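Local coordinates for alpha-catenin-like protein hmp-1 (Caenorhabditis elegans, PDB 5H5M) that joins the cadherin-catenin complex at adherens junctions, binds beta-catenin and actin filaments, and is required for cell migration and shape changes in the embryo, at residues D292-E297 with Q312-L317. Numbering follows the deposited sequence.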
loop_
_atom_site.group_PDB
_atom_site.type_symbol
_atom_site.label_atom_id
_atom_site.label_comp_id
_atom_site.label_asym_id
_atom_site.label_seq_id
_atom_site.Cartn_x
_atom_site.Cartn_y
_atom_site.Cartn_z
ATOM N N ASP A 292 8.187 -10.701 4.229
ATOM C CA ASP A 292 7.286 -10.997 5.346
ATOM C C ASP A 292 5.952 -11.566 4.878
ATOM O O ASP A 292 5.474 -12.577 5.397
ATOM C CB ASP A 292 7.025 -9.741 6.178
ATOM C CG ASP A 292 8.224 -9.322 6.999
ATOM O OD1 ASP A 292 9.113 -10.169 7.229
ATOM O OD2 ASP A 292 8.272 -8.146 7.420
ATOM N N VAL A 293 5.360 -10.906 3.890
ATOM C CA VAL A 293 4.015 -11.225 3.430
ATOM C C VAL A 293 3.963 -12.553 2.675
ATOM O O VAL A 293 3.003 -13.310 2.802
ATOM C CB VAL A 293 3.466 -10.082 2.543
ATOM C CG1 VAL A 293 2.177 -10.485 1.862
ATOM C CG2 VAL A 293 3.247 -8.829 3.380
ATOM N N VAL A 294 5.002 -12.849 1.905
ATOM C CA VAL A 294 5.026 -14.089 1.137
ATOM C C VAL A 294 5.376 -15.278 2.033
ATOM O O VAL A 294 4.792 -16.356 1.896
ATOM C CB VAL A 294 6.015 -14.011 -0.043
ATOM C CG1 VAL A 294 6.032 -15.317 -0.798
ATOM C CG2 VAL A 294 5.629 -12.879 -0.983
ATOM N N ASP A 295 6.315 -15.075 2.953
ATOM C CA ASP A 295 6.671 -16.107 3.928
ATOM C C ASP A 295 5.468 -16.524 4.774
ATOM O O ASP A 295 5.230 -17.715 4.990
ATOM C CB ASP A 295 7.803 -15.623 4.841
ATOM C CG ASP A 295 9.178 -15.998 4.317
ATOM O OD1 ASP A 295 10.179 -15.713 5.008
ATOM O OD2 ASP A 295 9.258 -16.588 3.220
ATOM N N ALA A 296 4.713 -15.539 5.250
ATOM C CA ALA A 296 3.521 -15.815 6.045
ATOM C C ALA A 296 2.479 -16.572 5.224
ATOM O O ALA A 296 1.854 -17.508 5.719
ATOM C CB ALA A 296 2.931 -14.518 6.589
ATOM N N GLU A 297 2.308 -16.171 3.967
ATOM C CA GLU A 297 1.351 -16.818 3.069
ATOM C C GLU A 297 1.663 -18.300 2.872
ATOM O O GLU A 297 0.760 -19.132 2.827
ATOM C CB GLU A 297 1.331 -16.107 1.714
ATOM C CG GLU A 297 0.274 -16.624 0.751
ATOM C CD GLU A 297 -1.060 -15.911 0.895
ATOM O OE1 GLU A 297 -1.183 -15.045 1.789
ATOM O OE2 GLU A 297 -1.981 -16.210 0.105
ATOM N N GLN A 312 12.341 -20.416 -0.667
ATOM C CA GLN A 312 13.725 -20.369 -1.121
ATOM C C GLN A 312 13.999 -19.091 -1.915
ATOM O O GLN A 312 15.023 -18.433 -1.722
ATOM C CB GLN A 312 14.052 -21.596 -1.972
ATOM C CG GLN A 312 15.488 -21.640 -2.461
ATOM C CD GLN A 312 16.482 -21.731 -1.321
ATOM O OE1 GLN A 312 16.401 -22.629 -0.482
ATOM N NE2 GLN A 312 17.427 -20.797 -1.282
ATOM N N ALA A 313 13.077 -18.745 -2.807
ATOM C CA ALA A 313 13.201 -17.528 -3.599
ATOM C C ALA A 313 13.158 -16.297 -2.697
ATOM O O ALA A 313 13.890 -15.328 -2.913
ATOM C CB ALA A 313 12.103 -17.462 -4.650
ATOM N N VAL A 314 12.300 -16.349 -1.681
ATOM C CA VAL A 314 12.194 -15.272 -0.701
ATOM C C VAL A 314 13.487 -15.129 0.099
ATOM O O VAL A 314 13.957 -14.018 0.351
ATOM C CB VAL A 314 11.021 -15.512 0.267
ATOM C CG1 VAL A 314 11.072 -14.531 1.430
ATOM C CG2 VAL A 314 9.696 -15.408 -0.477
ATOM N N ARG A 315 14.059 -16.265 0.481
ATOM C CA ARG A 315 15.297 -16.289 1.251
ATOM C C ARG A 315 16.449 -15.622 0.497
ATOM O O ARG A 315 17.340 -15.029 1.107
ATOM C CB ARG A 315 15.664 -17.731 1.614
ATOM C CG ARG A 315 16.912 -17.852 2.468
ATOM C CD ARG A 315 17.155 -19.284 2.913
ATOM N NE ARG A 315 18.367 -19.393 3.718
ATOM C CZ ARG A 315 18.416 -19.171 5.028
ATOM N NH1 ARG A 315 17.316 -18.827 5.687
ATOM N NH2 ARG A 315 19.565 -19.292 5.679
ATOM N N ILE A 316 16.424 -15.721 -0.828
ATOM C CA ILE A 316 17.442 -15.100 -1.666
ATOM C C ILE A 316 17.358 -13.577 -1.588
ATOM O O ILE A 316 18.370 -12.894 -1.421
ATOM C CB ILE A 316 17.307 -15.551 -3.132
ATOM C CG1 ILE A 316 17.631 -17.042 -3.255
ATOM C CG2 ILE A 316 18.219 -14.730 -4.038
ATOM C CD1 ILE A 316 17.585 -17.562 -4.674
ATOM N N LEU A 317 16.144 -13.051 -1.708
ATOM C CA LEU A 317 15.913 -11.621 -1.564
ATOM C C LEU A 317 16.336 -11.139 -0.181
ATOM O O LEU A 317 17.120 -10.200 -0.055
ATOM C CB LEU A 317 14.440 -11.287 -1.804
ATOM C CG LEU A 317 14.059 -9.812 -1.654
ATOM C CD1 LEU A 317 14.824 -8.957 -2.655
ATOM C CD2 LEU A 317 12.551 -9.615 -1.808
#
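Val314 sets one methyl mainly against an apolar neighbour on the facing helix, Val294, and the other against a charged one, Asp295. It is the residue most buried by the meeting of 292-297 with 312-317, and its CB points toward the other helix. With CG1 anti to the backbone N (chi1 170°), CG2 is left beside that N, and the branched side chain straddles two consecutive residues. CG2 meets CG1 of Val294 at 3.7 Å, a plain van der Waals contact between methyls of side chains that cross obliquely. Both valines are buried, and a short, branched side chain suits them because it fills space close to its own backbone. The two segments come closest here, CA of Asp295 lying 7.3 Å from CA of Val314, a spacing that such a side chain can bridge. Ile369 of helix 345-374 touches both valines, while Leu241 of helix 237-260 packs on Val294, so the pair faces the interior.

Asp295 borders this apolar pair and is partly exposed, as befits an acid. Its carboxylate reaches across to Val314 with OD2 foremost, 3.3 Å from CG1, whereas OD1 stays farther from that methyl. No hydrogen bond spans the two segments, so the acid contributes contact rather than a bond here; its side chain also touches Lys311. An alanine here would remove the carboxylate that lies against CG1 of Val314, and that methyl is likely to become more open to water. The segments run antiparallel on helices 276-300 and 305-339, consecutive helices joined by a short connection. Such a helical hairpin, closed over by helices 237-260 and 345-374, is characteristic of the four-helix bundles that build the M domain of alpha-catenin and the vinculin family.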